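Local atomic coordinates of lipoprotein (Colwellia psychrerythraea, PDB entry 3O0Y), a protein that is of unknown function but is a putative lipoprotein of a bacterial family in the metallopeptidase-like MA clan. Residues G415-N420 against Y437-P442; Y384-K389 against G443-I448. One frame throughout, in Å; residues are numbered along the deposited sequence.

Contact 1: residues G415-N420 against Y437-P442; sequences GIYWIN and YHEANP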
ATOM      1  N   GLY A 415     -12.707   7.599   2.146  1.00 10.92           N
ATOM      2  CA  GLY A 415     -11.876   6.561   1.559  1.00  9.31           C
ATOM      3  C   GLY A 415     -12.264   6.377   0.118  1.00  7.02           C
ATOM      4  O   GLY A 415     -13.446   6.495  -0.224  1.00  8.60           O
ATOM      5  N   ILE A 416     -11.280   6.130  -0.740  1.00  6.72           N
ATOM      6  CA  ILE A 416     -11.536   6.024  -2.186  1.00  6.97           C
ATOM      7  C   ILE A 416     -10.964   4.763  -2.787  1.00  6.79           C
ATOM      8  O   ILE A 416      -9.784   4.427  -2.600  1.00  6.40           O
ATOM      9  CB  ILE A 416     -10.908   7.254  -2.928  1.00  6.61           C
ATOM     10  CG1 ILE A 416     -11.529   8.569  -2.356  1.00 10.09           C
ATOM     11  CG2 ILE A 416     -11.106   7.174  -4.464  1.00  7.52           C
ATOM     12  CD1 ILE A 416     -10.667   9.783  -2.686  1.00 12.96           C
ATOM     13  N   TYR A 417     -11.821   4.098  -3.544  1.00  6.48           N
ATOM     14  CA  TYR A 417     -11.492   3.028  -4.431  1.00  4.99           C
ATOM     15  C   TYR A 417     -11.230   3.678  -5.776  1.00  5.87           C
ATOM     16  O   TYR A 417     -12.111   4.205  -6.425  1.00  6.90           O
ATOM     17  CB  TYR A 417     -12.631   2.001  -4.446  1.00  6.16           C
ATOM     18  CG  TYR A 417     -12.646   0.951  -5.563  1.00  3.63           C
ATOM     19  CD1 TYR A 417     -11.540   0.594  -6.279  1.00  5.67           C
ATOM     20  CD2 TYR A 417     -13.802   0.229  -5.772  1.00  7.12           C
ATOM     21  CE1 TYR A 417     -11.610  -0.401  -7.259  1.00  5.02           C
ATOM     22  CE2 TYR A 417     -13.867  -0.736  -6.781  1.00  5.78           C
ATOM     23  CZ  TYR A 417     -12.767  -1.059  -7.487  1.00  8.91           C
ATOM     24  OH  TYR A 417     -12.822  -2.040  -8.450  1.00  7.18           O
ATOM     25  N   TRP A 418      -9.952   3.664  -6.142  1.00  5.90           N
ATOM     26  CA  TRP A 418      -9.510   4.145  -7.402  1.00  6.66           C
ATOM     27  C   TRP A 418      -9.476   3.038  -8.448  1.00  6.29           C
ATOM     28  O   TRP A 418      -8.950   1.926  -8.198  1.00  8.08           O
ATOM     29  CB  TRP A 418      -8.119   4.694  -7.322  1.00  6.46           C
ATOM     30  CG  TRP A 418      -7.973   5.849  -6.437  1.00  5.73           C
ATOM     31  CD1 TRP A 418      -7.730   5.779  -5.100  1.00  9.30           C
ATOM     32  CD2 TRP A 418      -8.089   7.259  -6.759  1.00  7.18           C
ATOM     33  NE1 TRP A 418      -7.647   7.058  -4.562  1.00 12.53           N
ATOM     34  CE2 TRP A 418      -7.884   7.978  -5.550  1.00 11.97           C
ATOM     35  CE3 TRP A 418      -8.365   7.964  -7.922  1.00 12.14           C
ATOM     36  CZ2 TRP A 418      -7.946   9.379  -5.488  1.00 14.61           C
ATOM     37  CZ3 TRP A 418      -8.450   9.350  -7.886  1.00 13.83           C
ATOM     38  CH2 TRP A 418      -8.214  10.054  -6.655  1.00 14.81           C
ATOM     39  N   ILE A 419     -10.042   3.341  -9.605  1.00  7.00           N
ATOM     40  CA  ILE A 419     -10.042   2.410 -10.738  1.00  6.43           C
ATOM     41  C   ILE A 419      -9.344   2.990 -11.963  1.00  7.93           C
ATOM     42  O   ILE A 419      -9.552   4.156 -12.283  1.00  9.72           O
ATOM     43  CB  ILE A 419     -11.532   1.981 -11.046  1.00  6.03           C
ATOM     44  CG1 ILE A 419     -11.550   0.913 -12.115  1.00  8.30           C
ATOM     45  CG2 ILE A 419     -12.374   3.172 -11.408  1.00  6.57           C
ATOM     46  CD1 ILE A 419     -11.048  -0.453 -11.665  1.00  9.59           C
ATOM     47  N   ASN A 420      -8.505   2.186 -12.648  1.00  8.31           N
ATOM     48  CA  ASN A 420      -7.799   2.647 -13.858  1.00  7.40           C
ATOM     49  C   ASN A 420      -8.618   2.372 -15.105  1.00  9.44           C
ATOM     50  O   ASN A 420      -8.867   1.193 -15.428  1.00  9.80           O
ATOM     51  CB  ASN A 420      -6.489   1.903 -13.981  1.00  7.50           C
ATOM     52  CG  ASN A 420      -5.560   2.567 -14.915  1.00  9.02           C
ATOM     53  OD1 ASN A 420      -5.948   3.032 -15.976  1.00 10.53           O
ATOM     54  ND2 ASN A 420      -4.286   2.634 -14.535  1.00 11.13           N
ATOM     55  N   TYR A 437     -14.326  -6.130  -4.402  1.00  6.82           N
ATOM     56  CA  TYR A 437     -14.344  -6.638  -3.047  1.00  7.55           C
ATOM     57  C   TYR A 437     -13.078  -6.426  -2.311  1.00  7.48           C
ATOM     58  O   TYR A 437     -13.077  -6.118  -1.096  1.00  8.72           O
ATOM     59  CB  TYR A 437     -14.806  -8.100  -3.023  1.00  6.14           C
ATOM     60  CG  TYR A 437     -16.121  -8.388  -3.726  1.00  6.08           C
ATOM     61  CD1 TYR A 437     -17.200  -7.497  -3.716  1.00  6.63           C
ATOM     62  CD2 TYR A 437     -16.290  -9.553  -4.468  1.00  5.11           C
ATOM     63  CE1 TYR A 437     -18.330  -7.749  -4.379  1.00  7.93           C
ATOM     64  CE2 TYR A 437     -17.450  -9.826  -5.079  1.00  6.20           C
ATOM     65  CZ  TYR A 437     -18.474  -8.935  -5.069  1.00  7.24           C
ATOM     66  OH  TYR A 437     -19.649  -9.188  -5.799  1.00  7.99           O
ATOM     67  N   HIS A 438     -11.949  -6.563  -3.007  1.00  6.80           N
ATOM     68  CA  HIS A 438     -10.655  -6.352  -2.452  1.00  7.95           C
ATOM     69  C   HIS A 438     -10.416  -4.916  -2.009  1.00  5.68           C
ATOM     70  O   HIS A 438      -9.959  -4.688  -0.863  1.00  5.52           O
ATOM     71  CB  HIS A 438      -9.666  -6.683  -3.526  1.00  9.48           C
ATOM     72  CG  HIS A 438      -8.236  -6.559  -3.109  1.00 13.36           C
ATOM     73  ND1 HIS A 438      -7.548  -5.387  -3.096  1.00 20.17           N
ATOM     74  CD2 HIS A 438      -7.397  -7.477  -2.552  1.00 24.19           C
ATOM     75  CE1 HIS A 438      -6.288  -5.597  -2.786  1.00 15.04           C
ATOM     76  NE2 HIS A 438      -6.181  -6.842  -2.348  1.00 28.01           N
ATOM     77  N   GLU A 439     -10.824  -3.962  -2.847  1.00  4.81           N
ATOM     78  CA  GLU A 439     -10.507  -2.548  -2.600  1.00  5.78           C
ATOM     79  C   GLU A 439     -11.468  -1.904  -1.642  1.00  7.42           C
ATOM     80  O   GLU A 439     -11.111  -1.005  -0.840  1.00  8.88           O
ATOM     81  CB  GLU A 439     -10.400  -1.773  -3.892  1.00  5.83           C
ATOM     82  CG  GLU A 439      -9.282  -2.201  -4.900  1.00  6.89           C
ATOM     83  CD  GLU A 439      -7.883  -2.088  -4.423  1.00 13.21           C
ATOM     84  OE1 GLU A 439      -7.640  -1.634  -3.319  1.00 10.44           O
ATOM     85  OE2 GLU A 439      -7.015  -2.503  -5.219  1.00 12.66           O
ATOM     86  N   ALA A 440     -12.721  -2.258  -1.783  1.00  5.72           N
ATOM     87  CA  ALA A 440     -13.785  -1.620  -1.019  1.00  5.17           C
ATOM     88  C   ALA A 440     -14.285  -2.520   0.082  1.00  5.92           C
ATOM     89  O   ALA A 440     -13.580  -2.617   1.104  1.00  7.39           O
ATOM     90  CB  ALA A 440     -14.853  -1.043  -1.935  1.00  6.74           C
ATOM     91  N   ASN A 441     -15.493  -3.071   0.004  1.00  6.25           N
ATOM     92  CA  ASN A 441     -16.072  -3.911   0.984  1.00  4.91           C
ATOM     93  C   ASN A 441     -16.233  -5.367   0.485  1.00  6.27           C
ATOM     94  O   ASN A 441     -16.677  -5.571  -0.645  1.00  6.88           O
ATOM     95  CB  ASN A 441     -17.460  -3.410   1.311  1.00  8.06           C
ATOM     96  CG  ASN A 441     -17.417  -1.968   1.896  1.00  8.26           C
ATOM     97  OD1 ASN A 441     -16.372  -1.551   2.484  1.00  8.36           O
ATOM     98  ND2 ASN A 441     -18.518  -1.270   1.799  1.00  8.57           N
ATOM     99  N   PRO A 442     -15.885  -6.329   1.319  1.00  6.75           N
ATOM    100  CA  PRO A 442     -15.435  -6.342   2.713  1.00  5.51           C
ATOM    101  C   PRO A 442     -13.911  -6.238   2.871  1.00  4.78           C
ATOM    102  O   PRO A 442     -13.433  -6.419   4.010  1.00  6.73           O
ATOM    103  CB  PRO A 442     -15.863  -7.751   3.182  1.00  7.67           C
ATOM    104  CG  PRO A 442     -16.133  -8.475   1.989  1.00  9.08           C
ATOM    105  CD  PRO A 442     -16.099  -7.694   0.790  1.00  9.37           C
TER

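Contact 2: residues Y384-K389 against G443-I448; sequences YQVEVK and GHHWQI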
ATOM      1  N   TYR A 384     -17.326   5.484   8.025  1.00  8.94           N
ATOM      2  CA  TYR A 384     -16.842   6.082   6.803  1.00  7.13           C
ATOM      3  C   TYR A 384     -17.429   5.348   5.599  1.00  9.54           C
ATOM      4  O   TYR A 384     -17.568   4.145   5.663  1.00  7.92           O
ATOM      5  CB  TYR A 384     -15.325   5.982   6.690  1.00  7.58           C
ATOM      6  CG  TYR A 384     -14.565   6.523   7.838  1.00  9.04           C
ATOM      7  CD1 TYR A 384     -13.941   7.787   7.766  1.00  7.70           C
ATOM      8  CD2 TYR A 384     -14.281   5.730   8.945  1.00  7.60           C
ATOM      9  CE1 TYR A 384     -13.180   8.243   8.823  1.00  8.28           C
ATOM     10  CE2 TYR A 384     -13.504   6.212  10.018  1.00  7.50           C
ATOM     11  CZ  TYR A 384     -12.981   7.481   9.929  1.00  7.48           C
ATOM     12  OH  TYR A 384     -12.177   7.963  10.924  1.00  8.37           O
ATOM     13  N   GLN A 385     -17.907   6.108   4.610  1.00 10.91           N
ATOM     14  CA  GLN A 385     -18.501   5.502   3.429  1.00 12.65           C
ATOM     15  C   GLN A 385     -17.502   5.631   2.299  1.00 14.83           C
ATOM     16  O   GLN A 385     -17.049   6.721   2.025  1.00 14.86           O
ATOM     17  CB  GLN A 385     -19.797   6.213   3.026  1.00 17.13           C
ATOM     18  CG  GLN A 385     -21.006   5.731   3.815  1.00 25.48           C
ATOM     19  CD  GLN A 385     -22.302   5.678   2.954  1.00 40.53           C
ATOM     20  OE1 GLN A 385     -22.447   6.386   1.914  1.00 45.67           O
ATOM     21  NE2 GLN A 385     -23.249   4.835   3.387  1.00 44.73           N
ATOM     22  N   VAL A 386     -17.271   4.567   1.556  1.00 10.53           N
ATOM     23  CA  VAL A 386     -16.323   4.593   0.478  1.00  9.52           C
ATOM     24  C   VAL A 386     -16.875   5.283  -0.772  1.00  9.51           C
ATOM     25  O   VAL A 386     -18.090   5.300  -0.998  1.00  9.76           O
ATOM     26  CB  VAL A 386     -15.929   3.122   0.100  1.00  9.72           C
ATOM     27  CG1 VAL A 386     -17.107   2.364  -0.563  1.00  8.93           C
ATOM     28  CG2 VAL A 386     -14.719   3.078  -0.815  1.00  9.33           C
ATOM     29  N   GLU A 387     -15.986   5.867  -1.535  1.00  9.40           N
ATOM     30  CA  GLU A 387     -16.333   6.473  -2.808  1.00 11.94           C
ATOM     31  C   GLU A 387     -15.447   5.889  -3.907  1.00 11.59           C
ATOM     32  O   GLU A 387     -14.326   5.501  -3.651  1.00 11.46           O
ATOM     33  CB  GLU A 387     -16.158   7.986  -2.771  1.00 12.73           C
ATOM     34  CG  GLU A 387     -17.137   8.608  -1.766  1.00 22.16           C
ATOM     35  CD  GLU A 387     -17.214  10.143  -1.809  1.00 29.38           C
ATOM     36  OE1 GLU A 387     -16.598  10.789  -2.737  1.00 26.22           O
ATOM     37  OE2 GLU A 387     -17.858  10.655  -0.846  1.00 34.49           O
ATOM     38  N   VAL A 388     -15.979   5.843  -5.121  1.00  9.36           N
ATOM     39  CA  VAL A 388     -15.229   5.315  -6.274  1.00  9.70           C
ATOM     40  C   VAL A 388     -14.796   6.471  -7.189  1.00 11.18           C
ATOM     41  O   VAL A 388     -15.679   7.313  -7.562  1.00  9.10           O
ATOM     42  CB  VAL A 388     -16.090   4.339  -7.062  1.00 10.20           C
ATOM     43  CG1 VAL A 388     -15.338   3.829  -8.341  1.00  8.39           C
ATOM     44  CG2 VAL A 388     -16.531   3.137  -6.170  1.00 11.07           C
ATOM     45  N   LYS A 389     -13.517   6.522  -7.605  1.00  8.46           N
ATOM     46  CA  LYS A 389     -12.969   7.505  -8.534  1.00 10.40           C
ATOM     47  C   LYS A 389     -12.074   6.820  -9.567  1.00 10.72           C
ATOM     48  O   LYS A 389     -11.449   5.833  -9.264  1.00 10.01           O
ATOM     49  CB  LYS A 389     -12.098   8.536  -7.838  1.00  9.59           C
ATOM     50  CG  LYS A 389     -12.876   9.491  -6.921  1.00 15.87           C
ATOM     51  CD  LYS A 389     -11.956  10.616  -6.294  1.00 23.27           C
ATOM     52  CE  LYS A 389     -11.572  11.736  -7.271  1.00 30.46           C
ATOM     53  NZ  LYS A 389     -10.825  12.996  -6.662  1.00 33.92           N
ATOM     54  N   GLY A 443     -13.225  -5.762   1.842  1.00  5.95           N
ATOM     55  CA  GLY A 443     -11.762  -5.632   1.877  1.00  5.61           C
ATOM     56  C   GLY A 443     -11.159  -4.370   2.515  1.00  5.75           C
ATOM     57  O   GLY A 443     -11.487  -4.023   3.640  1.00  6.76           O
ATOM     58  N   HIS A 444     -10.344  -3.652   1.774  1.00  5.88           N
ATOM     59  CA  HIS A 444      -9.575  -2.580   2.369  1.00  4.57           C
ATOM     60  C   HIS A 444     -10.403  -1.517   3.049  1.00  5.44           C
ATOM     61  O   HIS A 444     -10.054  -1.135   4.167  1.00  5.28           O
ATOM     62  CB  HIS A 444      -8.696  -1.891   1.356  1.00  4.58           C
ATOM     63  CG  HIS A 444      -7.471  -2.651   0.930  1.00  5.83           C
ATOM     64  ND1 HIS A 444      -6.704  -3.411   1.806  1.00  8.07           N
ATOM     65  CD2 HIS A 444      -6.869  -2.732  -0.279  1.00  9.13           C
ATOM     66  CE1 HIS A 444      -5.657  -3.890   1.136  1.00  8.97           C
ATOM     67  NE2 HIS A 444      -5.734  -3.499  -0.123  1.00  9.43           N
ATOM     68  N   HIS A 445     -11.449  -1.002   2.424  1.00  5.43           N
ATOM     69  CA  HIS A 445     -12.220   0.083   3.033  1.00  5.66           C
ATOM     70  C   HIS A 445     -12.861  -0.371   4.351  1.00  6.16           C
ATOM     71  O   HIS A 445     -12.750   0.283   5.406  1.00  6.95           O
ATOM     72  CB  HIS A 445     -13.287   0.640   2.083  1.00  6.94           C
ATOM     73  CG  HIS A 445     -14.136   1.680   2.762  1.00  6.13           C
ATOM     74  ND1 HIS A 445     -13.620   2.923   3.068  1.00  6.07           N
ATOM     75  CD2 HIS A 445     -15.358   1.609   3.361  1.00  7.87           C
ATOM     76  CE1 HIS A 445     -14.535   3.610   3.759  1.00  6.84           C
ATOM     77  NE2 HIS A 445     -15.596   2.831   3.976  1.00  6.36           N
ATOM     78  N   TRP A 446     -13.514  -1.532   4.338  1.00  5.01           N
ATOM     79  CA  TRP A 446     -14.221  -1.989   5.497  1.00  6.90           C
ATOM     80  C   TRP A 446     -13.207  -2.137   6.667  1.00  6.96           C
ATOM     81  O   TRP A 446     -13.477  -1.700   7.783  1.00  5.68           O
ATOM     82  CB  TRP A 446     -14.962  -3.287   5.200  1.00  7.31           C
ATOM     83  CG  TRP A 446     -16.047  -3.639   6.190  1.00  3.80           C
ATOM     84  CD1 TRP A 446     -15.981  -4.587   7.179  1.00  3.50           C
ATOM     85  CD2 TRP A 446     -17.378  -3.145   6.199  1.00  4.81           C
ATOM     86  NE1 TRP A 446     -17.183  -4.694   7.800  1.00  5.50           N
ATOM     87  CE2 TRP A 446     -18.056  -3.815   7.240  1.00  3.92           C
ATOM     88  CE3 TRP A 446     -18.063  -2.200   5.427  1.00  5.08           C
ATOM     89  CZ2 TRP A 446     -19.388  -3.578   7.536  1.00  5.66           C
ATOM     90  CZ3 TRP A 446     -19.374  -1.980   5.729  1.00  5.44           C
ATOM     91  CH2 TRP A 446     -20.047  -2.698   6.725  1.00  5.39           C
ATOM     92  N   GLN A 447     -12.064  -2.726   6.376  1.00  5.63           N
ATOM     93  CA  GLN A 447     -11.060  -3.028   7.406  1.00  7.03           C
ATOM     94  C   GLN A 447     -10.411  -1.771   7.911  1.00  6.34           C
ATOM     95  O   GLN A 447     -10.429  -1.514   9.142  1.00  5.97           O
ATOM     96  CB  GLN A 447     -10.043  -4.016   6.887  1.00  5.43           C
ATOM     97  CG  GLN A 447      -8.914  -4.367   7.802  1.00  5.02           C
ATOM     98  CD  GLN A 447      -7.785  -3.395   7.703  1.00  6.05           C
ATOM     99  OE1 GLN A 447      -7.112  -3.317   6.690  1.00  9.40           O
ATOM    100  NE2 GLN A 447      -7.462  -2.743   8.864  1.00  5.95           N
ATOM    101  N   ILE A 448      -9.927  -0.955   6.982  1.00  5.91           N
ATOM    102  CA  ILE A 448      -9.215   0.306   7.387  1.00  6.03           C
ATOM    103  C   ILE A 448     -10.132   1.271   8.151  1.00  6.45           C
ATOM    104  O   ILE A 448      -9.774   1.848   9.157  1.00  6.74           O
ATOM    105  CB  ILE A 448      -8.582   0.954   6.157  1.00  6.52           C
ATOM    106  CG1 ILE A 448      -7.345   0.145   5.779  1.00 10.33           C
ATOM    107  CG2 ILE A 448      -8.226   2.464   6.352  1.00  6.86           C
ATOM    108  CD1 ILE A 448      -6.789   0.454   4.439  1.00 14.44           C
TER

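Contact 1: residues G415-N420 against Y437-P442
Y417, on the middle strand of a small mixed three-stranded sheet, packs against E439 and A440, where helix 432-439 ends and the chain turns into a loop. The nearest alpha carbons across the contact, those of Y417 and E439, are 6.0 Å apart, and the join is made by side chains without a hydrogen bond between the two segments. The Y417 ring lies against the glutamate: E439 CB sits over one face, 3.9 Å from the ring centroid and 24° off its normal, a CH-pi contact displaced toward the rim. Its shortest approach is to Y417 CD1, at 3.5 Å, while E439 CG lies farther out, beyond the rim, 3.8 Å from Y417 CE1. With CG anti to the backbone N (chi1 166°), Y417 sends its ring off the strand toward the helix end. The two side chains cross at about a right angle.

The sequence H-E-A-N-P-G-H, spanning the helix end, the loop and the start of helix 444-452, recalls the HEXXH zinc motif of the MA clan, with extra residues before the last His, so H438 and E439 are consistent with part of a metallopeptidase-like site. The E439 chain bends at chi2 and carries its carboxylate away from the strand, to the edge of the H438 ring; the side chain comes within about 4 Å of a bound sulfate, probably from the crystallisation liquor.

On the loop side, A440, the first residue to leave helical geometry, brings its methyl obliquely to the ring, with CB 4.2 Å from Y417 CD2. The phenol end is held by the same helix, since Y417 OH is hydrogen-bonded to T436 OG1, while I363 of helix 353-373 and L432 and L435 of helix 432-439 also touch the tyrosine.

Contact 2: residues Y384-K389 against G443-I448
V386 and H445 bring the two backbones together, their alpha carbons 6.6 Å apart, where the chain leading into edge strand 387-390 passes the first turn of helix 444-452. This helix begins at the end of the sequence H-E-A-N-P-G-H-H, which resembles the HEXXH zinc motif and may be a variant of it. G443 is its N-cap residue, and its O takes a bond from Q447 N at 3.1 Å. H445, on that first turn, carries the whole contact from the helix side. Its CG stands anti to the backbone N (chi1 176°), extending the imidazole across to the chain leading into the strand.

There the ring is gripped at its edge and covered on a face. NE2 donates to Y384 O over 2.9 Å with an N-H...O angle of 158°. The acceptor lies close to the imidazole plane, yet NE2 stands well above the plane of the Y384 carbonyl, 64° out of it. V386 rides over one face, its CB centred above the ring at 3.6 Å from the centroid, in a CH-pi contact. V386 N, also over the face, comes within 3.4 Å of H445 NE2, but at too poor an angle for a hydrogen bond.

Outside the two segments, H445 ND1 is hydrogen-bonded to Y404 OH of strand 402-405, so both ring nitrogens have partners and the imidazole is unlikely to turn freely. With an alanine here, the Y384 carbonyl and the Y404 hydroxyl would probably each lose their mate, and a gap would open beneath V386. The phenol of Y384 points elsewhere, its OH bonded to V409 O. Its CB nonetheless touches the imidazole, 3.9 Å from H445 CE1, and V386 CG2 lies above the base of the ring, just beyond its rim, 3.9 Å from H445 CG.

The centres of contacts 1 and 2 lie about 6 Å apart, on the same side of the chain's centre. Along the chain, contact 1 is nested within the loop closed by contact 2: residues 384-389, then 415-420, then 437-442 and directly 443-448. The strands they use, 387-390 and 416-419, run parallel as neighbours in one sheet, where Y417 N meets E387 O at 2.9 Å in a probable hydrogen bond. Helices 432-439 and 444-452 are successive, tied by a similar probable bond from H444 N to H438 O. Contact 1 sets the end of the first helix against the middle strand, contact 2 the first turn of the second against the chain entering the neighbouring strand; the HEXXH-like sequence runs between, as would suit a metallopeptidase-like fold.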